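Local structure of membrane protein (Acinetobacter baumannii AB307-0294, 5DL5) at residues Gln128-Leu132 and Pro133-Ser137; His155-Lys158 and Asn159-Val162; Thr244-Asp247 and Ala248-Thr252. The protein probably forms an outer-membrane beta-barrel channel of the OprD porin family that lets small solutes, possibly including antibiotics, into the cell. All coordinates share one frame; numbering follows the deposited sequence.

In the fold
All three contacts are local, each made where the chain reverses or bends, but sit in different parts of the OprD-type barrel. Contact 1 is the buried one, its centre about 8 Å from that of the chain, folded against the inner side of the barrel wall; it combines leucine packing, backbone bonds and one serine hydroxyl. Contact 2, about 24 Å from the chain centre, is a surface hairpin tied by a histidine-carboxylate bond. Contact 3, about 20 Å out and partly buried, lies where strand 233-246 runs into a loop, pairing aromatic packing with an aspartate-held turn. Contact 1 packs on strand 160-171, one arm of contact 2, and bonds to strand 233-246.

Contact 1: residues Gln128-Leu132 and Pro133-Ser137; sequences QVLDL and PVLAS
Pro-133 follows Leu-132 at the first corner of a type I beta turn, and its ring CD packs against Leu-132 CB. Val-134 takes the second corner; the turn is pinned to the wall by Pro-133 O, bonded to Tyr-242 OH, and by Val-134 O, bonded to Arg-218. Leu-135 closes the turn: its N donates to Leu-132 O at 3.0 Å, reaching that oxygen from well above the carbonyl plane rather than on a lone pair. Its side chain then leaves with CG opposite the backbone N (chi1 -167°), which carries CD2 to 3.6 Å from Leu-130 CD1. The two leucines meet methyl to methyl at a slant, and Phe-147 and Phe-167 pack on both. Ala-136 turns the other way in the hairpin, yet its CB lies only 3.3 Å from Leu-132 O. Ser-137 ends the walk with a double grip on Leu-130. Ser-137 N donates to Leu-130 O at 2.8 Å, and Leu-130 N donates to Ser-137 OG at 3.1 Å along a nearly straight path (169°). Ser-137 OG also bonds to Glu-145 O, and a water bridges Leu-130 O and Ser-137 O, 2.8 and 2.7 Å from them respectively. The segment runs through the barrel interior, consistent with the inward-folded constriction loop of porins. Chemically, Leu-130 O is held by two donors and Ser-137 OG by two partners, so at the open end Leu-130 N and O and Ser-137 N and O all find partners in this serine, Leu-130 and one water.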
ATOM      1  N   GLN A 128      -4.984   8.605  11.798  1.00 31.09           N
ATOM      2  CA  GLN A 128      -3.613   8.311  11.517  1.00 32.60           C
ATOM      3  C   GLN A 128      -3.391   7.509  10.272  1.00 29.90           C
ATOM      4  O   GLN A 128      -4.301   6.856   9.763  1.00 29.22           O
ATOM      5  CB  GLN A 128      -2.925   7.625  12.749  1.00 35.41           C
ATOM      6  CG  GLN A 128      -3.706   6.413  13.254  1.00 33.98           C
ATOM      7  CD  GLN A 128      -3.323   5.975  14.656  1.00 34.62           C
ATOM      8  OE1 GLN A 128      -2.268   5.437  14.869  1.00 33.44           O
ATOM      9  NE2 GLN A 128      -4.193   6.176  15.594  1.00 32.26           N
ATOM     10  N   VAL A 129      -2.188   7.615   9.717  1.00 30.68           N
ATOM     11  CA  VAL A 129      -1.801   6.791   8.530  1.00 31.57           C
ATOM     12  C   VAL A 129      -1.064   5.524   9.025  1.00 34.01           C
ATOM     13  O   VAL A 129      -0.181   5.619   9.876  1.00 34.02           O
ATOM     14  CB  VAL A 129      -0.851   7.569   7.669  1.00 33.67           C
ATOM     15  CG1 VAL A 129      -0.354   6.774   6.446  1.00 36.79           C
ATOM     16  CG2 VAL A 129      -1.507   8.870   7.146  1.00 31.84           C
ATOM     17  N   LEU A 130      -1.462   4.349   8.567  1.00 28.69           N
ATOM     18  CA  LEU A 130      -0.873   3.092   9.070  1.00 29.07           C
ATOM     19  C   LEU A 130      -0.046   2.436   8.002  1.00 28.40           C
ATOM     20  O   LEU A 130      -0.345   2.498   6.773  1.00 28.38           O
ATOM     21  CB  LEU A 130      -1.974   2.071   9.447  1.00 28.93           C
ATOM     22  CG  LEU A 130      -2.930   2.517  10.574  1.00 27.19           C
ATOM     23  CD1 LEU A 130      -3.824   1.310  10.824  1.00 30.27           C
ATOM     24  CD2 LEU A 130      -2.150   2.786  11.881  1.00 30.24           C
ATOM     25  N   ASP A 131       0.998   1.749   8.452  1.00 30.77           N
ATOM     26  CA  ASP A 131       1.790   0.927   7.508  1.00 35.36           C
ATOM     27  C   ASP A 131       2.082  -0.502   8.000  1.00 37.27           C
ATOM     28  O   ASP A 131       3.093  -1.070   7.686  1.00 41.74           O
ATOM     29  CB  ASP A 131       3.039   1.665   7.074  1.00 41.32           C
ATOM     30  CG  ASP A 131       4.044   1.921   8.239  1.00 49.09           C
ATOM     31  OD1 ASP A 131       3.829   1.669   9.421  1.00 53.26           O
ATOM     32  OD2 ASP A 131       5.111   2.384   7.914  1.00 63.18           O
ATOM     33  N   LEU A 132       1.147  -1.092   8.705  1.00 33.57           N
ATOM     34  CA  LEU A 132       1.248  -2.498   9.149  1.00 33.24           C
ATOM     35  C   LEU A 132       1.048  -3.307   7.875  1.00 29.64           C
ATOM     36  O   LEU A 132       0.184  -2.959   7.109  1.00 28.73           O
ATOM     37  CB  LEU A 132       0.163  -2.763  10.153  1.00 36.27           C
ATOM     38  CG  LEU A 132       0.249  -1.781  11.338  1.00 39.61           C
ATOM     39  CD1 LEU A 132      -0.814  -2.085  12.320  1.00 47.70           C
ATOM     40  CD2 LEU A 132       1.588  -1.898  12.056  1.00 42.95           C
ATOM     41  N   PRO A 133       1.813  -4.363   7.652  1.00 30.16           N
ATOM     42  CA  PRO A 133       1.593  -5.129   6.462  1.00 30.48           C
ATOM     43  C   PRO A 133       0.136  -5.679   6.271  1.00 29.86           C
ATOM     44  O   PRO A 133      -0.305  -5.978   5.110  1.00 27.64           O
ATOM     45  CB  PRO A 133       2.576  -6.288   6.605  1.00 31.69           C
ATOM     46  CG  PRO A 133       3.713  -5.796   7.447  1.00 34.06           C
ATOM     47  CD  PRO A 133       2.999  -4.868   8.415  1.00 30.91           C
ATOM     48  N   VAL A 134      -0.485  -5.965   7.419  1.00 30.81           N
ATOM     49  CA  VAL A 134      -1.891  -6.494   7.418  1.00 32.27           C
ATOM     50  C   VAL A 134      -2.958  -5.420   7.359  1.00 31.57           C
ATOM     51  O   VAL A 134      -4.128  -5.764   7.045  1.00 35.01           O
ATOM     52  CB  VAL A 134      -2.221  -7.442   8.631  1.00 30.28           C
ATOM     53  CG1 VAL A 134      -1.405  -8.707   8.530  1.00 32.41           C
ATOM     54  CG2 VAL A 134      -2.031  -6.709   9.928  1.00 29.97           C
ATOM     55  N   LEU A 135      -2.583  -4.149   7.523  1.00 29.06           N
ATOM     56  CA  LEU A 135      -3.546  -3.049   7.500  1.00 30.72           C
ATOM     57  C   LEU A 135      -2.865  -1.756   7.130  1.00 30.01           C
ATOM     58  O   LEU A 135      -2.441  -1.056   8.008  1.00 31.85           O
ATOM     59  CB  LEU A 135      -4.178  -2.862   8.900  1.00 31.60           C
ATOM     60  CG  LEU A 135      -5.413  -1.950   8.947  1.00 31.37           C
ATOM     61  CD1 LEU A 135      -6.557  -2.685   8.302  1.00 35.28           C
ATOM     62  CD2 LEU A 135      -5.820  -1.617  10.363  1.00 29.63           C
ATOM     63  N   ALA A 136      -2.618  -1.555   5.836  1.00 30.06           N
ATOM     64  CA  ALA A 136      -1.721  -0.526   5.381  1.00 28.08           C
ATOM     65  C   ALA A 136      -2.550   0.542   4.567  1.00 31.00           C
ATOM     66  O   ALA A 136      -3.318   0.192   3.607  1.00 29.86           O
ATOM     67  CB  ALA A 136      -0.616  -1.132   4.508  1.00 28.90           C
ATOM     68  N   SER A 137      -2.342   1.780   4.951  1.00 27.53           N
ATOM     69  CA  SER A 137      -2.880   2.920   4.223  1.00 29.62           C
ATOM     70  C   SER A 137      -2.337   3.034   2.841  1.00 27.85           C
ATOM     71  O   SER A 137      -1.111   3.020   2.592  1.00 27.92           O
ATOM     72  CB  SER A 137      -2.567   4.210   4.992  1.00 29.10           C
ATOM     73  OG  SER A 137      -3.407   4.254   6.112  1.00 30.40           O
TER
HETATM   74  O   HOH W   1       0.987   2.845   4.348  1.00 28.56           O

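Contact 2: residues His155-Lys158 and Asn159-Val162; sequences HEIK and NLEV
The imidazole of His-155 and the carboxylate of Glu-161 lie side by side and nearly coplanar, their planes 15° apart, and Glu-161 meets the ring at its edge: Glu-161 CB lies in the ring plane and OE2 near it. The pair flanks a tight beta hairpin joining strands 150-157 and 160-171 through a type II turn from Ile-157 to Leu-160. His-155 NE2 donates to Glu-161 OE2 over 2.9 Å, arriving on the anti side of that oxygen and tilted out of the carboxylate plane, with an N-H...O angle of 150°. A chi1 near trans (-174°) turns the glutamate CG away from its own backbone N, and the chain stays extended, running along the ring edge, where Glu-161 CG comes within 3.4 Å of His-155 NE2. The second ring nitrogen, ND1, bonds to Glu-17, and two carboxylates at one imidazole would probably favour its protonated form. Glu-161 OE1 has a long, weak ion pair with Lys-196.
At the turn itself, Asn-159 takes the positive phi expected at the third position of a type II turn, and Leu-160 N donates to Ile-157 O at 3.0 Å. On the surface beside it, Ile-157 CD1 rests 3.9 Å from Leu-160 CD2, the two side chains running alongside one another. Between the strands Ile-157 N and Leu-160 O stand 4.5 Å apart, and a water accepts from Ile-157 N at 2.9 Å.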
ATOM      1  N   HIS A 155       8.816  -0.049  21.921  1.00 36.62           N
ATOM      2  CA  HIS A 155      10.192  -0.318  21.684  1.00 37.85           C
ATOM      3  C   HIS A 155      10.927  -0.579  22.977  1.00 39.60           C
ATOM      4  O   HIS A 155      12.082  -0.168  23.085  1.00 39.77           O
ATOM      5  CB  HIS A 155      10.816   0.854  21.012  1.00 41.04           C
ATOM      6  CG  HIS A 155      10.244   1.216  19.696  1.00 44.16           C
ATOM      7  ND1 HIS A 155      10.052   2.529  19.325  1.00 51.93           N
ATOM      8  CD2 HIS A 155       9.908   0.463  18.616  1.00 47.71           C
ATOM      9  CE1 HIS A 155       9.580   2.579  18.086  1.00 53.19           C
ATOM     10  NE2 HIS A 155       9.510   1.336  17.624  1.00 50.54           N
ATOM     11  N   GLU A 156      10.321  -1.279  23.935  1.00 39.93           N
ATOM     12  CA  GLU A 156      10.981  -1.538  25.233  1.00 43.89           C
ATOM     13  C   GLU A 156      12.178  -2.502  25.065  1.00 50.67           C
ATOM     14  O   GLU A 156      13.029  -2.506  25.911  1.00 49.47           O
ATOM     15  CB  GLU A 156      10.009  -2.103  26.318  1.00 42.90           C
ATOM     16  CG  GLU A 156       8.763  -1.229  26.617  1.00 43.25           C
ATOM     17  CD  GLU A 156       9.094   0.163  27.202  1.00 46.36           C
ATOM     18  OE1 GLU A 156      10.226   0.344  27.736  1.00 44.75           O
ATOM     19  OE2 GLU A 156       8.225   1.105  27.200  1.00 47.00           O
ATOM     20  N   ILE A 157      12.242  -3.304  23.988  1.00 50.15           N
ATOM     21  CA  ILE A 157      13.435  -4.201  23.691  1.00 51.67           C
ATOM     22  C   ILE A 157      14.129  -3.697  22.465  1.00 49.95           C
ATOM     23  O   ILE A 157      13.480  -3.447  21.424  1.00 44.57           O
ATOM     24  CB  ILE A 157      12.989  -5.644  23.530  1.00 54.89           C
ATOM     25  CG1 ILE A 157      12.443  -6.126  24.863  1.00 55.43           C
ATOM     26  CG2 ILE A 157      14.137  -6.541  23.092  1.00 58.68           C
ATOM     27  CD1 ILE A 157      11.040  -6.606  24.736  1.00 57.41           C
ATOM     28  N   LYS A 158      15.444  -3.459  22.586  1.00 49.36           N
ATOM     29  CA  LYS A 158      16.169  -2.832  21.515  1.00 54.47           C
ATOM     30  C   LYS A 158      15.929  -3.661  20.216  1.00 51.97           C
ATOM     31  O   LYS A 158      15.864  -4.890  20.283  1.00 47.29           O
ATOM     32  CB  LYS A 158      17.691  -2.825  21.814  1.00 62.42           C
ATOM     33  CG  LYS A 158      18.140  -1.959  22.982  1.00 70.80           C
ATOM     34  CD  LYS A 158      18.468  -0.502  22.596  1.00 77.63           C
ATOM     35  CE  LYS A 158      17.364   0.489  22.977  1.00 80.74           C
ATOM     36  NZ  LYS A 158      17.444   1.686  22.110  1.00 83.82           N
ATOM     37  N   ASN A 159      15.715  -2.950  19.114  1.00 49.42           N
ATOM     38  CA  ASN A 159      15.592  -3.537  17.790  1.00 53.34           C
ATOM     39  C   ASN A 159      14.352  -4.387  17.587  1.00 49.48           C
ATOM     40  O   ASN A 159      14.262  -5.052  16.540  1.00 46.68           O
ATOM     41  CB  ASN A 159      16.789  -4.431  17.470  1.00 54.34           C
ATOM     42  CG  ASN A 159      18.110  -3.796  17.842  1.00 59.39           C
ATOM     43  OD1 ASN A 159      18.922  -4.422  18.574  1.00 62.43           O
ATOM     44  ND2 ASN A 159      18.364  -2.597  17.320  1.00 55.26           N
ATOM     45  N   LEU A 160      13.465  -4.397  18.596  1.00 44.66           N
ATOM     46  CA  LEU A 160      12.187  -5.020  18.496  1.00 42.03           C
ATOM     47  C   LEU A 160      11.088  -3.992  18.616  1.00 42.71           C
ATOM     48  O   LEU A 160      11.030  -3.295  19.660  1.00 41.79           O
ATOM     49  CB  LEU A 160      12.045  -6.027  19.610  1.00 40.54           C
ATOM     50  CG  LEU A 160      10.612  -6.654  19.610  1.00 40.50           C
ATOM     51  CD1 LEU A 160      10.481  -7.789  18.567  1.00 41.83           C
ATOM     52  CD2 LEU A 160      10.417  -7.184  20.939  1.00 41.96           C
ATOM     53  N   GLU A 161      10.183  -3.982  17.639  1.00 38.70           N
ATOM     54  CA  GLU A 161       8.980  -3.201  17.687  1.00 39.11           C
ATOM     55  C   GLU A 161       7.738  -4.075  17.782  1.00 37.78           C
ATOM     56  O   GLU A 161       7.608  -5.032  17.009  1.00 37.80           O
ATOM     57  CB  GLU A 161       8.845  -2.303  16.468  1.00 39.89           C
ATOM     58  CG  GLU A 161       7.652  -1.367  16.560  1.00 40.76           C
ATOM     59  CD  GLU A 161       7.487  -0.507  15.306  1.00 51.57           C
ATOM     60  OE1 GLU A 161       7.183  -1.051  14.213  1.00 65.68           O
ATOM     61  OE2 GLU A 161       7.749   0.709  15.366  1.00 57.94           O
ATOM     62  N   VAL A 162       6.928  -3.832  18.792  1.00 34.25           N
ATOM     63  CA  VAL A 162       5.680  -4.545  19.012  1.00 33.89           C
ATOM     64  C   VAL A 162       4.559  -3.536  18.914  1.00 34.25           C
ATOM     65  O   VAL A 162       4.642  -2.421  19.481  1.00 32.21           O
ATOM     66  CB  VAL A 162       5.661  -5.289  20.372  1.00 36.57           C
ATOM     67  CG1 VAL A 162       4.316  -5.876  20.599  1.00 40.37           C
ATOM     68  CG2 VAL A 162       6.718  -6.379  20.516  1.00 37.75           C
TER
HETATM   69  O   HOH W   2      10.179  -3.584  21.945  1.00 40.45           O

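Contact 3: residues Thr244-Asp247 and Ala248-Thr252; sequences TKFD and ANAHT
Thr-252 lays its CG2 methyl over one face of the Phe-246 ring, a CH-pi contact in which CG2 is 3.9 Å from the centroid of the Phe-246 ring and 17° off the ring normal; the two side chains run diagonally across each other. This happens where barrel strand 233-246 runs out into a loop, and the chain bends there through a type I beta turn from Asp-247 to Ala-250, reinforced by an Asx turn. Thr-244 CG2 sits on the opposite face of the same ring, also displaced toward the rim, so methyls from two threonines sandwich the phenyl group. The edge is met as well: Ala-250 CB lies near the ring plane, 4.2 Å from Phe-246 CB. In Thr-252 a chi1 of 53° sets OG1 between the backbone N and the carbonyl carbon; CG2 faces the ring while OG1 bonds to Tyr-263 OH.
The turn that brings these side chains together is held by Asp-247 at two levels. Its carbonyl O accepts from Ala-250 N at 2.9 Å, the donor standing above the carbonyl plane, and Ala-250 CB also touches that O at 3.2 Å. Rotated to chi1 -169°, the carboxylate swings alongside the following residues. There Asn-249 N donates to Asp-247 OD2 over 3.2 Å, meeting that oxygen on its anti side and somewhat out of the carboxylate plane.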
ATOM      1  N   THR A 244      -5.260 -15.551   4.850  1.00 31.17           N
ATOM      2  CA  THR A 244      -6.499 -14.813   5.076  1.00 31.64           C
ATOM      3  C   THR A 244      -7.686 -15.720   5.106  1.00 33.96           C
ATOM      4  O   THR A 244      -7.929 -16.532   4.216  1.00 33.40           O
ATOM      5  CB  THR A 244      -6.736 -13.779   3.948  1.00 31.45           C
ATOM      6  OG1 THR A 244      -5.603 -12.966   3.824  1.00 28.95           O
ATOM      7  CG2 THR A 244      -8.027 -12.849   4.254  1.00 31.17           C
ATOM      8  N   LYS A 245      -8.479 -15.592   6.137  1.00 34.14           N
ATOM      9  CA  LYS A 245      -9.757 -16.242   6.223  1.00 37.65           C
ATOM     10  C   LYS A 245     -10.823 -15.163   6.164  1.00 35.51           C
ATOM     11  O   LYS A 245     -10.911 -14.258   7.044  1.00 30.31           O
ATOM     12  CB  LYS A 245      -9.916 -17.053   7.523  1.00 42.27           C
ATOM     13  CG  LYS A 245     -11.158 -17.913   7.445  1.00 52.08           C
ATOM     14  CD  LYS A 245     -11.288 -18.850   8.637  1.00 60.26           C
ATOM     15  CE  LYS A 245     -11.493 -18.004   9.904  1.00 62.34           C
ATOM     16  NZ  LYS A 245     -12.391 -18.633  10.916  1.00 76.08           N
ATOM     17  N   PHE A 246     -11.594 -15.246   5.112  1.00 34.31           N
ATOM     18  CA  PHE A 246     -12.687 -14.337   4.885  1.00 37.65           C
ATOM     19  C   PHE A 246     -13.908 -14.892   5.521  1.00 39.78           C
ATOM     20  O   PHE A 246     -14.250 -16.088   5.345  1.00 38.09           O
ATOM     21  CB  PHE A 246     -12.969 -14.151   3.348  1.00 36.74           C
ATOM     22  CG  PHE A 246     -11.897 -13.436   2.637  1.00 35.70           C
ATOM     23  CD1 PHE A 246     -11.883 -12.039   2.588  1.00 34.69           C
ATOM     24  CD2 PHE A 246     -10.900 -14.111   2.027  1.00 36.16           C
ATOM     25  CE1 PHE A 246     -10.865 -11.369   1.906  1.00 35.08           C
ATOM     26  CE2 PHE A 246      -9.881 -13.458   1.321  1.00 36.41           C
ATOM     27  CZ  PHE A 246      -9.861 -12.063   1.269  1.00 35.67           C
ATOM     28  N   ASP A 247     -14.598 -14.013   6.233  1.00 41.43           N
ATOM     29  CA  ASP A 247     -15.924 -14.398   6.961  1.00 44.23           C
ATOM     30  C   ASP A 247     -16.949 -14.671   5.847  1.00 42.17           C
ATOM     31  O   ASP A 247     -16.862 -14.097   4.694  1.00 39.84           O
ATOM     32  CB  ASP A 247     -16.350 -13.161   7.771  1.00 50.35           C
ATOM     33  CG  ASP A 247     -17.490 -13.382   8.785  1.00 59.07           C
ATOM     34  OD1 ASP A 247     -17.164 -13.678   9.975  1.00 67.16           O
ATOM     35  OD2 ASP A 247     -18.695 -13.050   8.477  1.00 63.80           O
ATOM     36  N   ALA A 248     -17.941 -15.459   6.192  1.00 46.51           N
ATOM     37  CA  ALA A 248     -19.069 -15.837   5.307  1.00 49.80           C
ATOM     38  C   ALA A 248     -19.774 -14.626   4.752  1.00 51.61           C
ATOM     39  O   ALA A 248     -20.138 -14.632   3.593  1.00 50.67           O
ATOM     40  CB  ALA A 248     -20.075 -16.708   6.049  1.00 52.40           C
ATOM     41  N   ASN A 249     -19.883 -13.556   5.546  1.00 50.33           N
ATOM     42  CA  ASN A 249     -20.466 -12.286   5.083  1.00 51.70           C
ATOM     43  C   ASN A 249     -19.502 -11.267   4.534  1.00 47.18           C
ATOM     44  O   ASN A 249     -19.877 -10.144   4.307  1.00 47.20           O
ATOM     45  CB  ASN A 249     -21.211 -11.610   6.246  1.00 55.76           C
ATOM     46  CG  ASN A 249     -22.205 -12.546   6.890  1.00 60.63           C
ATOM     47  OD1 ASN A 249     -22.418 -12.508   8.105  1.00 69.09           O
ATOM     48  ND2 ASN A 249     -22.764 -13.439   6.107  1.00 64.88           N
ATOM     49  N   ALA A 250     -18.260 -11.634   4.323  1.00 43.58           N
ATOM     50  CA  ALA A 250     -17.348 -10.718   3.701  1.00 42.15           C
ATOM     51  C   ALA A 250     -17.561 -10.545   2.205  1.00 39.73           C
ATOM     52  O   ALA A 250     -18.182 -11.359   1.572  1.00 40.60           O
ATOM     53  CB  ALA A 250     -15.924 -11.157   3.950  1.00 42.29           C
ATOM     54  N   HIS A 251     -16.939  -9.497   1.671  1.00 40.44           N
ATOM     55  CA  HIS A 251     -16.961  -9.171   0.302  1.00 41.79           C
ATOM     56  C   HIS A 251     -15.733  -9.721  -0.382  1.00 39.98           C
ATOM     57  O   HIS A 251     -14.598  -9.397  -0.011  1.00 37.24           O
ATOM     58  CB  HIS A 251     -17.032  -7.651   0.140  1.00 42.77           C
ATOM     59  CG  HIS A 251     -18.365  -7.096   0.461  1.00 49.22           C
ATOM     60  ND1 HIS A 251     -18.690  -6.552   1.694  1.00 52.85           N
ATOM     61  CD2 HIS A 251     -19.464  -6.966  -0.309  1.00 49.08           C
ATOM     62  CE1 HIS A 251     -19.935  -6.135   1.672  1.00 51.60           C
ATOM     63  NE2 HIS A 251     -20.404  -6.331   0.457  1.00 52.48           N
ATOM     64  N   THR A 252     -15.957 -10.561  -1.382  1.00 37.90           N
ATOM     65  CA  THR A 252     -14.831 -11.090  -2.221  1.00 36.37           C
ATOM     66  C   THR A 252     -15.336 -11.108  -3.673  1.00 38.73           C
ATOM     67  O   THR A 252     -16.552 -10.879  -3.885  1.00 39.82           O
ATOM     68  CB  THR A 252     -14.488 -12.564  -1.836  1.00 35.63           C
ATOM     69  OG1 THR A 252     -15.656 -13.400  -1.880  1.00 34.61           O
ATOM     70  CG2 THR A 252     -13.870 -12.671  -0.519  1.00 36.08           C
TER